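PDB 5J72: putative N-acetylmuramoyl-L-alanine amidase,autolysin cwp6 from Peptoclostridium difficile, which probably hydrolyses the amide bond between N-acetylmuramic acid and L-alanine in peptidoglycan with a zinc ion, and carries CWB2 modules that anchor it to the cell wall. Local coordinates for residues Ser18-Lys23 and Ala46-Asn51; Glu26-Asp31 and Asp55-Val60; Tyr40-Glu45 and Asn71-Gln76; Ile78-Asn81 and Gln86-Leu89. All blocks are in the same frame, centred on the assembly; numbering follows the deposited sequence. Where two conformers were deposited one is given.

Contact 1 (Ser18-Lys23 and Ala46-Asn51); sequences SNASVK and ATLNYN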
loop_
_atom_site.group_PDB
_atom_site.type_symbol
_atom_site.label_atom_id
_atom_site.label_comp_id
_atom_site.label_asym_id
_atom_site.label_seq_id
_atom_site.Cartn_x
_atom_site.Cartn_y
_atom_site.Cartn_z
ATOM N N SER A 18 -12.970 16.189 7.552
ATOM C CA SER A 18 -11.595 16.621 7.734
ATOM C C SER A 18 -11.430 17.151 9.165
ATOM O O SER A 18 -12.168 18.056 9.591
ATOM C CB SER A 18 -11.242 17.718 6.717
ATOM O OG SER A 18 -9.935 18.232 6.964
ATOM N N ASN A 19 -10.454 16.612 9.926
ATOM C CA ASN A 19 -10.288 17.150 11.259
ATOM C C ASN A 19 -9.671 18.548 11.204
ATOM O O ASN A 19 -8.741 18.786 10.426
ATOM C CB ASN A 19 -9.349 16.240 12.124
ATOM C CG ASN A 19 -9.909 14.869 12.310
ATOM O OD1 ASN A 19 -11.134 14.725 12.397
ATOM N ND2 ASN A 19 -9.088 13.829 12.399
ATOM N N ALA A 20 -10.141 19.451 12.060
ATOM C CA ALA A 20 -9.581 20.812 12.106
ATOM C C ALA A 20 -9.224 21.161 13.533
ATOM O O ALA A 20 -9.964 20.840 14.477
ATOM C CB ALA A 20 -10.602 21.839 11.614
ATOM N N SER A 21 -8.122 21.837 13.684
ATOM C CA SER A 21 -7.666 22.260 14.984
ATOM C C SER A 21 -7.178 23.719 14.866
ATOM O O SER A 21 -6.329 24.007 14.000
ATOM C CB SER A 21 -6.530 21.319 15.413
ATOM O OG SER A 21 -5.842 21.826 16.539
ATOM N N VAL A 22 -7.718 24.625 15.690
ATOM C CA VAL A 22 -7.297 26.008 15.743
ATOM C C VAL A 22 -6.744 26.345 17.152
ATOM O O VAL A 22 -7.409 26.092 18.162
ATOM C CB VAL A 22 -8.446 26.951 15.389
ATOM C CG1 VAL A 22 -7.986 28.395 15.496
ATOM C CG2 VAL A 22 -8.908 26.665 13.952
ATOM N N LYS A 23 -5.547 26.926 17.203
ATOM C CA LYS A 23 -4.937 27.250 18.489
ATOM C C LYS A 23 -4.694 28.726 18.547
ATOM O O LYS A 23 -4.119 29.263 17.581
ATOM C CB LYS A 23 -3.592 26.487 18.594
ATOM C CG LYS A 23 -2.968 26.584 20.011
ATOM C CD LYS A 23 -1.855 25.502 20.166
ATOM C CE LYS A 23 -2.069 24.629 21.375
ATOM N NZ LYS A 23 -2.179 25.447 22.608
ATOM N N ALA A 46 -18.113 25.105 10.286
ATOM C CA ALA A 46 -17.734 24.016 11.199
ATOM C C ALA A 46 -17.541 24.621 12.570
ATOM O O ALA A 46 -16.925 25.705 12.694
ATOM C CB ALA A 46 -16.443 23.367 10.753
ATOM N N THR A 47 -18.060 23.957 13.611
ATOM C CA THR A 47 -17.881 24.481 14.971
ATOM C C THR A 47 -16.825 23.634 15.661
ATOM O O THR A 47 -16.908 22.414 15.621
ATOM C CB THR A 47 -19.233 24.492 15.698
ATOM O OG1 THR A 47 -19.955 25.555 15.077
ATOM C CG2 THR A 47 -19.110 24.830 17.205
ATOM N N LEU A 48 -15.806 24.286 16.258
ATOM C CA LEU A 48 -14.699 23.572 16.913
ATOM C C LEU A 48 -14.797 23.852 18.398
ATOM O O LEU A 48 -14.910 25.019 18.794
ATOM C CB LEU A 48 -13.357 24.106 16.318
ATOM C CG LEU A 48 -13.316 24.153 14.772
ATOM C CD1 LEU A 48 -11.922 24.531 14.407
ATOM C CD2 LEU A 48 -13.705 22.764 14.137
ATOM N N ASN A 49 -14.764 22.804 19.224
ATOM C CA ASN A 49 -14.902 22.949 20.680
ATOM C C ASN A 49 -13.579 22.944 21.399
ATOM O O ASN A 49 -12.703 22.173 21.054
ATOM C CB ASN A 49 -15.708 21.786 21.171
ATOM C CG ASN A 49 -17.109 21.892 20.617
ATOM O OD1 ASN A 49 -17.503 21.058 19.812
ATOM N ND2 ASN A 49 -17.893 22.892 20.984
ATOM N N TYR A 50 -13.461 23.787 22.423
ATOM C CA TYR A 50 -12.242 23.908 23.187
ATOM C C TYR A 50 -11.872 22.604 23.914
ATOM O O TYR A 50 -12.712 22.006 24.594
ATOM C CB TYR A 50 -12.408 25.039 24.186
ATOM C CG TYR A 50 -11.089 25.393 24.839
ATOM C CD1 TYR A 50 -10.060 25.976 24.110
ATOM C CD2 TYR A 50 -10.874 25.142 26.195
ATOM C CE1 TYR A 50 -8.845 26.310 24.714
ATOM C CE2 TYR A 50 -9.671 25.483 26.811
ATOM C CZ TYR A 50 -8.664 26.062 26.075
ATOM O OH TYR A 50 -7.496 26.359 26.718
ATOM N N ASN A 51 -10.628 22.201 23.786
ATOM C CA ASN A 51 -10.149 20.982 24.437
ATOM C C ASN A 51 -9.046 21.458 25.397
ATOM O O ASN A 51 -7.984 21.863 24.945
ATOM C CB ASN A 51 -9.662 19.982 23.399
ATOM C CG ASN A 51 -8.999 18.729 24.021
ATOM O OD1 ASN A 51 -8.787 18.664 25.234
ATOM N ND2 ASN A 51 -8.571 17.749 23.251
#

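Contact 2 (Glu26-Asp31 and Asp55-Val60); sequences EKLNAD and DSYEGV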
loop_
_atom_site.group_PDB
_atom_site.type_symbol
_atom_site.label_atom_id
_atom_site.label_comp_id
_atom_site.label_asym_id
_atom_site.label_seq_id
_atom_site.Cartn_x
_atom_site.Cartn_y
_atom_site.Cartn_z
ATOM N N GLU A 26 -3.870 33.790 22.623
ATOM C CA GLU A 26 -4.736 34.422 23.589
ATOM C C GLU A 26 -5.771 33.453 24.222
ATOM O O GLU A 26 -6.290 32.563 23.535
ATOM C CB GLU A 26 -5.474 35.560 22.898
ATOM C CG GLU A 26 -6.299 36.400 23.871
ATOM C CD GLU A 26 -7.130 37.493 23.169
ATOM O OE1 GLU A 26 -7.806 38.234 23.874
ATOM O OE2 GLU A 26 -7.120 37.604 21.942
ATOM N N LYS A 27 -6.061 33.604 25.529
ATOM C CA LYS A 27 -7.109 32.799 26.193
ATOM C C LYS A 27 -8.410 33.565 25.858
ATOM O O LYS A 27 -8.554 34.744 26.177
ATOM C CB LYS A 27 -6.859 32.682 27.731
ATOM N N LEU A 28 -9.351 32.902 25.168
ATOM C CA LEU A 28 -10.547 33.614 24.690
ATOM C C LEU A 28 -11.747 33.566 25.586
ATOM O O LEU A 28 -12.693 34.329 25.334
ATOM C CB LEU A 28 -10.950 33.025 23.317
ATOM C CG LEU A 28 -9.818 33.036 22.250
ATOM C CD1 LEU A 28 -10.350 32.438 20.911
ATOM C CD2 LEU A 28 -9.291 34.469 21.993
ATOM N N ASN A 29 -11.768 32.707 26.575
ATOM C CA ASN A 29 -12.958 32.615 27.425
ATOM C C ASN A 29 -14.166 32.207 26.566
ATOM O O ASN A 29 -15.221 32.826 26.604
ATOM C CB ASN A 29 -13.233 33.949 28.143
ATOM C CG ASN A 29 -14.333 33.812 29.193
ATOM O OD1 ASN A 29 -14.545 32.729 29.759
ATOM N ND2 ASN A 29 -15.093 34.870 29.498
ATOM N N ALA A 30 -14.010 31.151 25.797
ATOM C CA ALA A 30 -15.104 30.716 24.925
ATOM C C ALA A 30 -14.982 29.231 24.729
ATOM O O ALA A 30 -13.891 28.724 24.453
ATOM C CB ALA A 30 -14.997 31.445 23.579
ATOM N N ASP A 31 -16.099 28.526 24.846
ATOM C CA ASP A 31 -16.101 27.094 24.690
ATOM C C ASP A 31 -15.988 26.600 23.240
ATOM O O ASP A 31 -15.698 25.428 23.021
ATOM C CB ASP A 31 -17.396 26.509 25.244
ATOM C CG ASP A 31 -17.515 26.662 26.749
ATOM O OD1 ASP A 31 -16.458 26.765 27.424
ATOM O OD2 ASP A 31 -18.654 26.682 27.241
ATOM N N ASP A 55 -5.443 22.790 24.869
ATOM C CA ASP A 55 -5.522 24.256 24.752
ATOM C C ASP A 55 -5.794 24.652 23.235
ATOM O O ASP A 55 -5.212 25.592 22.705
ATOM C CB ASP A 55 -4.183 24.885 25.222
ATOM C CG ASP A 55 -4.213 26.394 25.136
ATOM O OD1 ASP A 55 -3.199 26.980 24.700
ATOM O OD2 ASP A 55 -5.260 26.992 25.471
ATOM N N SER A 56 -6.655 23.904 22.578
ATOM C CA SER A 56 -6.955 24.089 21.126
ATOM C C SER A 56 -8.466 23.925 20.874
ATOM O O SER A 56 -9.131 23.284 21.663
ATOM C CB SER A 56 -6.286 22.972 20.330
ATOM O OG SER A 56 -5.078 23.474 19.802
ATOM N N TYR A 57 -8.975 24.488 19.780
ATOM C CA TYR A 57 -10.385 24.299 19.429
ATOM C C TYR A 57 -10.326 23.158 18.372
ATOM O O TYR A 57 -9.606 23.287 17.360
ATOM C CB TYR A 57 -10.939 25.625 18.881
ATOM C CG TYR A 57 -11.106 26.638 20.003
ATOM C CD1 TYR A 57 -10.052 27.475 20.383
ATOM C CD2 TYR A 57 -12.302 26.743 20.692
ATOM C CE1 TYR A 57 -10.199 28.387 21.425
ATOM C CE2 TYR A 57 -12.459 27.645 21.732
ATOM C CZ TYR A 57 -11.408 28.458 22.097
ATOM O OH TYR A 57 -11.579 29.302 23.170
ATOM N N GLU A 58 -11.065 22.076 18.594
ATOM C CA GLU A 58 -10.973 20.918 17.720
ATOM C C GLU A 58 -12.337 20.483 17.239
ATOM O O GLU A 58 -13.318 20.567 17.994
ATOM C CB GLU A 58 -10.382 19.708 18.523
ATOM C CG GLU A 58 -8.949 19.970 19.031
ATOM C CD GLU A 58 -8.456 18.853 19.974
ATOM O OE1 GLU A 58 -7.290 18.917 20.410
ATOM O OE2 GLU A 58 -9.240 17.932 20.290
ATOM N N GLY A 59 -12.419 20.002 16.014
ATOM C CA GLY A 59 -13.701 19.520 15.533
ATOM C C GLY A 59 -13.476 18.965 14.159
ATOM O O GLY A 59 -12.332 18.749 13.698
ATOM N N VAL A 60 -14.603 18.753 13.450
ATOM C CA VAL A 60 -14.527 18.149 12.137
ATOM C C VAL A 60 -15.245 18.988 11.076
ATOM O O VAL A 60 -16.340 19.442 11.373
ATOM C CB VAL A 60 -15.234 16.773 12.268
ATOM C CG1 VAL A 60 -15.335 16.103 10.864
ATOM C CG2 VAL A 60 -14.458 15.849 13.287
HETATM O O HOH W 1 -9.289 30.046 24.693
#

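Contact 3 (Tyr40-Glu45 and Asn71-Gln76); sequences YDMPLE and NVWELQ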
loop_
_atom_site.group_PDB
_atom_site.type_symbol
_atom_site.label_atom_id
_atom_site.label_comp_id
_atom_site.label_asym_id
_atom_site.label_seq_id
_atom_site.Cartn_x
_atom_site.Cartn_y
_atom_site.Cartn_z
ATOM N N TYR A 40 -17.839 30.355 -4.000
ATOM C CA TYR A 40 -18.703 31.257 -4.811
ATOM C C TYR A 40 -19.758 31.791 -3.840
ATOM O O TYR A 40 -19.352 32.416 -2.853
ATOM C CB TYR A 40 -19.302 30.469 -5.999
ATOM C CG TYR A 40 -19.925 31.400 -6.998
ATOM C CD1 TYR A 40 -19.211 32.474 -7.516
ATOM C CD2 TYR A 40 -21.245 31.226 -7.415
ATOM C CE1 TYR A 40 -19.795 33.354 -8.430
ATOM C CE2 TYR A 40 -21.834 32.101 -8.321
ATOM C CZ TYR A 40 -21.101 33.157 -8.832
ATOM O OH TYR A 40 -21.678 33.983 -9.790
ATOM N N ASP A 41 -21.048 31.533 -4.029
ATOM C CA ASP A 41 -22.032 32.072 -3.082
ATOM C C ASP A 41 -22.555 31.064 -2.081
ATOM O O ASP A 41 -23.551 31.310 -1.403
ATOM C CB ASP A 41 -23.200 32.676 -3.884
ATOM C CG ASP A 41 -23.965 31.677 -4.693
ATOM O OD1 ASP A 41 -23.471 30.532 -4.868
ATOM O OD2 ASP A 41 -25.091 32.028 -5.161
ATOM N N MET A 42 -21.882 29.891 -1.926
ATOM C CA MET A 42 -22.413 28.887 -0.999
ATOM C C MET A 42 -21.547 28.808 0.286
ATOM O O MET A 42 -20.347 28.689 0.201
ATOM C CB MET A 42 -22.385 27.490 -1.693
ATOM C CG MET A 42 -22.855 26.373 -0.771
ATOM S SD MET A 42 -22.933 24.843 -1.750
ATOM C CE MET A 42 -24.537 25.043 -2.612
ATOM N N PRO A 43 -22.162 28.868 1.451
ATOM C CA PRO A 43 -21.431 28.806 2.736
ATOM C C PRO A 43 -21.289 27.395 3.263
ATOM O O PRO A 43 -22.101 26.504 2.973
ATOM C CB PRO A 43 -22.314 29.649 3.668
ATOM C CG PRO A 43 -23.762 29.339 3.153
ATOM C CD PRO A 43 -23.616 29.187 1.629
ATOM N N LEU A 44 -20.255 27.190 4.057
ATOM C CA LEU A 44 -19.990 25.898 4.715
ATOM C C LEU A 44 -19.433 26.295 6.091
ATOM O O LEU A 44 -18.566 27.170 6.147
ATOM C CB LEU A 44 -18.890 25.150 3.980
ATOM C CG LEU A 44 -18.505 23.778 4.669
ATOM C CD1 LEU A 44 -19.590 22.799 4.442
ATOM C CD2 LEU A 44 -17.289 23.211 3.979
ATOM N N GLU A 45 -19.902 25.739 7.164
ATOM C CA GLU A 45 -19.327 26.131 8.446
ATOM C C GLU A 45 -18.989 24.898 9.285
ATOM O O GLU A 45 -19.445 23.786 9.002
ATOM C CB GLU A 45 -20.252 27.072 9.217
ATOM C CG GLU A 45 -21.518 26.447 9.757
ATOM C CD GLU A 45 -22.229 27.402 10.697
ATOM O OE1 GLU A 45 -22.558 27.009 11.840
ATOM O OE2 GLU A 45 -22.453 28.555 10.280
ATOM N N ASN A 71 -15.084 25.235 -7.083
ATOM C CA ASN A 71 -14.967 24.073 -6.210
ATOM C C ASN A 71 -13.842 24.240 -5.206
ATOM O O ASN A 71 -13.214 23.237 -4.775
ATOM C CB ASN A 71 -14.744 22.770 -7.065
ATOM C CG ASN A 71 -13.374 22.710 -7.738
ATOM O OD1 ASN A 71 -12.708 23.730 -7.956
ATOM N ND2 ASN A 71 -12.849 21.506 -8.054
ATOM N N VAL A 72 -13.589 25.488 -4.800
ATOM C CA VAL A 72 -12.550 25.696 -3.768
ATOM C C VAL A 72 -13.210 26.424 -2.594
ATOM O O VAL A 72 -13.774 27.522 -2.793
ATOM C CB VAL A 72 -11.375 26.529 -4.310
ATOM C CG1 VAL A 72 -10.373 26.786 -3.151
ATOM C CG2 VAL A 72 -10.687 25.775 -5.479
ATOM N N TRP A 73 -13.165 25.834 -1.412
ATOM C CA TRP A 73 -13.705 26.422 -0.212
ATOM C C TRP A 73 -12.673 27.387 0.344
ATOM O O TRP A 73 -11.540 26.969 0.594
ATOM C CB TRP A 73 -13.970 25.316 0.827
ATOM C CG TRP A 73 -15.043 24.416 0.423
ATOM C CD1 TRP A 73 -14.922 23.130 -0.040
ATOM C CD2 TRP A 73 -16.450 24.740 0.358
ATOM N NE1 TRP A 73 -16.172 22.655 -0.426
ATOM C CE2 TRP A 73 -17.124 23.623 -0.179
ATOM C CE3 TRP A 73 -17.206 25.877 0.726
ATOM C CZ2 TRP A 73 -18.518 23.607 -0.368
ATOM C CZ3 TRP A 73 -18.597 25.861 0.545
ATOM C CH2 TRP A 73 -19.233 24.742 0.002
ATOM N N GLU A 74 -13.051 28.651 0.555
ATOM C CA GLU A 74 -12.109 29.690 1.031
ATOM C C GLU A 74 -12.545 30.162 2.382
ATOM O O GLU A 74 -13.723 30.469 2.592
ATOM C CB GLU A 74 -12.132 30.885 0.050
ATOM C CG GLU A 74 -11.616 30.404 -1.313
ATOM C CD GLU A 74 -11.461 31.532 -2.363
ATOM O OE1 GLU A 74 -11.384 32.674 -2.002
ATOM O OE2 GLU A 74 -11.425 31.223 -3.551
ATOM N N LEU A 75 -11.618 30.216 3.321
ATOM C CA LEU A 75 -11.970 30.623 4.690
ATOM C C LEU A 75 -12.322 32.121 4.733
ATOM O O LEU A 75 -11.555 32.941 4.227
ATOM C CB LEU A 75 -10.707 30.396 5.608
ATOM C CG LEU A 75 -10.945 30.823 7.080
ATOM C CD1 LEU A 75 -12.034 30.059 7.806
ATOM C CD2 LEU A 75 -9.561 30.661 7.812
ATOM N N GLN A 76 -13.482 32.483 5.313
ATOM C CA GLN A 76 -13.913 33.907 5.403
ATOM C C GLN A 76 -13.755 34.509 6.784
ATOM O O GLN A 76 -13.434 35.691 6.887
ATOM C CB GLN A 76 -15.387 34.004 5.084
ATOM C CG GLN A 76 -15.725 33.261 3.764
ATOM C CD GLN A 76 -15.131 33.966 2.616
ATOM O OE1 GLN A 76 -15.438 35.127 2.370
ATOM N NE2 GLN A 76 -14.297 33.312 1.834
#

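Contact 4 (Ile78-Asn81 and Gln86-Leu89); sequences IKIN and QKVL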
loop_
_atom_site.group_PDB
_atom_site.type_symbol
_atom_site.label_atom_id
_atom_site.label_comp_id
_atom_site.label_asym_id
_atom_site.label_seq_id
_atom_site.Cartn_x
_atom_site.Cartn_y
_atom_site.Cartn_z
ATOM N N ILE A 78 -13.723 33.764 11.443
ATOM C CA ILE A 78 -13.856 32.912 12.618
ATOM C C ILE A 78 -14.685 33.660 13.618
ATOM O O ILE A 78 -14.371 34.824 13.916
ATOM C CB ILE A 78 -12.450 32.615 13.240
ATOM C CG1 ILE A 78 -11.630 31.780 12.269
ATOM C CG2 ILE A 78 -12.659 31.876 14.581
ATOM C CD1 ILE A 78 -10.149 31.509 12.756
ATOM N N LYS A 79 -15.734 33.024 14.147
ATOM C CA LYS A 79 -16.537 33.685 15.139
ATOM C C LYS A 79 -16.215 33.023 16.491
ATOM O O LYS A 79 -16.259 31.790 16.570
ATOM C CB LYS A 79 -18.065 33.483 14.858
ATOM C CG LYS A 79 -18.934 34.139 15.967
ATOM C CD LYS A 79 -20.443 34.224 15.559
ATOM C CE LYS A 79 -21.321 34.530 16.735
ATOM N NZ LYS A 79 -22.716 34.835 16.284
ATOM N N ILE A 80 -15.900 33.820 17.500
ATOM C CA ILE A 80 -15.603 33.290 18.835
ATOM C C ILE A 80 -16.876 33.288 19.644
ATOM O O ILE A 80 -17.446 34.351 19.895
ATOM C CB ILE A 80 -14.511 34.173 19.433
ATOM C CG1 ILE A 80 -13.264 34.123 18.494
ATOM C CG2 ILE A 80 -14.186 33.713 20.874
ATOM C CD1 ILE A 80 -12.226 35.251 18.774
ATOM N N ASN A 81 -17.328 32.112 20.023
ATOM C CA ASN A 81 -18.623 32.014 20.705
ATOM C C ASN A 81 -18.513 32.200 22.262
ATOM O O ASN A 81 -18.825 31.246 22.975
ATOM C CB ASN A 81 -19.248 30.651 20.360
ATOM C CG ASN A 81 -19.426 30.450 18.850
ATOM O OD1 ASN A 81 -19.907 31.386 18.159
ATOM N ND2 ASN A 81 -19.047 29.295 18.258
ATOM N N GLN A 86 -19.266 37.912 21.862
ATOM C CA GLN A 86 -18.887 37.134 20.701
ATOM C C GLN A 86 -18.033 38.065 19.880
ATOM O O GLN A 86 -18.339 39.265 19.814
ATOM C CB GLN A 86 -20.120 36.655 19.929
ATOM C CG GLN A 86 -20.960 35.689 20.780
ATOM C CD GLN A 86 -21.868 36.428 21.782
ATOM O OE1 GLN A 86 -21.889 36.104 22.983
ATOM N NE2 GLN A 86 -22.625 37.414 21.339
ATOM N N LYS A 87 -16.994 37.608 19.324
ATOM C CA LYS A 87 -16.150 38.472 18.533
ATOM C C LYS A 87 -16.004 37.787 17.192
ATOM O O LYS A 87 -15.916 36.562 17.178
ATOM C CB LYS A 87 -14.793 38.620 19.256
ATOM C CG LYS A 87 -13.727 39.309 18.424
ATOM C CD LYS A 87 -12.435 39.539 19.298
ATOM C CE LYS A 87 -11.424 40.309 18.555
ATOM N NZ LYS A 87 -11.919 41.683 18.236
ATOM N N VAL A 88 -15.983 38.528 16.093
ATOM C CA VAL A 88 -15.818 37.900 14.790
ATOM C C VAL A 88 -14.590 38.443 14.158
ATOM O O VAL A 88 -14.399 39.675 14.103
ATOM C CB VAL A 88 -17.041 38.208 13.881
ATOM C CG1 VAL A 88 -16.798 37.742 12.446
ATOM C CG2 VAL A 88 -18.295 37.533 14.469
ATOM N N LEU A 89 -13.717 37.540 13.713
ATOM C CA LEU A 89 -12.539 37.942 12.978
ATOM C C LEU A 89 -12.872 37.752 11.490
ATOM O O LEU A 89 -13.055 36.587 11.049
ATOM C CB LEU A 89 -11.311 37.048 13.320
ATOM C CG LEU A 89 -11.033 36.982 14.873
ATOM C CD1 LEU A 89 -9.945 35.946 15.178
ATOM C CD2 LEU A 89 -10.580 38.339 15.361
#

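Contact 1 (Ser18-Lys23 and Ala46-Asn51)
V22 O takes the backbone N-H of Y57, a routine strand bond that fixes V22 where its side chain meets L48. The contact with L48 itself is wholly apolar and is made by the forked end of the leucine. L48 CD1 comes to 3.7 Å from V22 CG2, with the two side chains crossing at about a right angle. That valine branch lies beside the backbone N, opposite the carbonyl carbon, while CG1 stays away from the leucine. A20 meets both prongs of the fork, its CB standing 4.1 Å from L48 CD1 and the same distance from L48 CD2. With chi1 of -49°, the leucine CG lies opposite its own carbonyl carbon, and the fork is carried across toward the alternate residues A20 and V22. L48 CD2 also packs against the backbone of G59, close to its CA, where glycine has no side chain. All three touching residues are buried. Strands 16-24 and 42-51 are not paired with each other; each runs antiparallel to strand 56-63, which binds A20 and V22 through G59 and Y57. Strand 30-39 adds I33 against V22 and L35 against L48, while I5 and L7 of strand 3-7 pack on V22 and A20.

Contact 2 (Glu26-Asp31 and Asp55-Val60)
Y57 and A30 are joined by a hydrogen bond from the phenol to the backbone: Y57 OH donates to A30 O at 2.7 Å. The donor meets the carbonyl at a C=O...O angle of 141° and is tilted 19° from its plane. The same carbonyl oxygen, A30 O, lies at the edge of the Y57 ring, 3.3 Å from Y57 CE2, and D31 C lies near the ring plane as well. L28 approaches the ring obliquely, its CD1 standing 4.1 Å from Y57 CE1, and its CB comes to 3.8 Å from Y57 OH. A water joins the polar group: it donates to Y57 OH at 2.8 Å and accepts the backbone N-H of L28 at 2.9 Å, bridging the loop to the phenol. With chi1 of -72°, the tyrosine CG lies beside its backbone N, and the ring leaves strand 56-63 toward the loop just where the chain turns a corner at D31. Further out, the ring of Y50 meets that of Y57, and D31 is held to Y50 by a backbone bond. I80 packs on L28 and A30 from strand 72-82. Before the tyrosine, D55 and S56 form a G1 beta bulge opposite N51, and D55 makes a salt bridge with K23. Since the hydroxyl gives its proton to a carbonyl and accepts one from water, its rotation is set from both sides, and the phenol is probably kept neutral.

Contact 3 (Tyr40-Glu45 and Asn71-Gln76)
A CH-pi contact and a Met-aromatic contact set L44 and M42 of strand 42-51 against the indole of W73 in strand 72-82. L44 comes over one face: its CB is 4.0 Å from the centroid of the six-membered W73 ring, 29° off the normal, and its CD2 sits 4.0 Å above the plane, over the centre of the indole. The leucine CG points away from the backbone N, and its side chain crosses the tryptophan at about a right angle. M42 occupies the edge instead. Its SD lies 5.4 Å from the centroid of the six-membered W73 ring and 77° off the normal, while M42 CG reaches W73 CH2 at 4.0 Å. The carbonyl M42 O also faces this edge, 3.3 Å from W73 CZ3. Segments 42-45 and 72-76 cross at -68°, with axes 8.5 Å apart; the tryptophan lies between the two, which pair with a common neighbour, strand 30-39, and not with each other. Around them, Y63 and I61 of strand 56-63 pack on L44, and Y63 also meets the W73 ring. The indole N-H, W73 NE1, is taken up by Q108 OE1 of strand 106-113.

Contact 4 (Ile78-Asn81 and Gln86-Leu89)
I78 and L89 form a hydrogen-bonded pair in a beta hairpin, where strand 72-82 folds back on strand 86-89 at 167° between the segment directions. Both polar backbone atoms of I78 are used by the same partner: I78 N gives its proton to L89 O at 2.9 Å, and I78 O receives that of L89 N at 2.8 Å. Two residues on, I80 N donates to K87 O at 2.8 Å with an N-H...O angle of 175°, almost in line with the carbonyl. The return bond of this pair, K87 N to I80 O, is weak at 3.3 Å. I80 O has further company in the C-H of Q86, whose CA lies 3.2 Å away, and similar CA-H...O contacts run from V88 to I78 O and from K79 to K87 O. Between the bonded pairs, K79 faces V88 in a non-hydrogen-bonded pair and makes its own backbone bonds in the other direction, to T34 of strand 30-39; N81 is bonded likewise to S32. The amide nitrogen N81 ND2 is satisfied by S32 OG and T34 OG1. I78, I80 and L89 turn to one face and are buried there, with L94 of helix 91-96 on I78 and L89, and A30 on I80; K87 starts on the same face, but its end leads away. The opposite face carries K79, whose extended chain crosses the exposed V88. There the closest approach is K79 CG to V88 CG2, at 3.8 Å.

How the contacts relate
All four contacts lie in the strand-rich N-terminal domain. Contacts 1 and 2 are the closest, with centres about 7 Å apart; strand 56-63, part of contact 2, pairs with both strands of contact 1. Contact 2 is about 11 Å from contact 4, linked by packing of L28 and A30 on I80. Contact 3 stands farther off, about 17 Å from contact 1 and 18 Å from contact 4, yet uses strand 42-51 with the former and strand 72-82 with the latter. Along the chain, contacts 1, 2 and 3 interleave, whereas contact 4 follows as a local hairpin. Strands distant in sequence are held side by side, and the hairpin adds strand 86-89 beside strand 72-82.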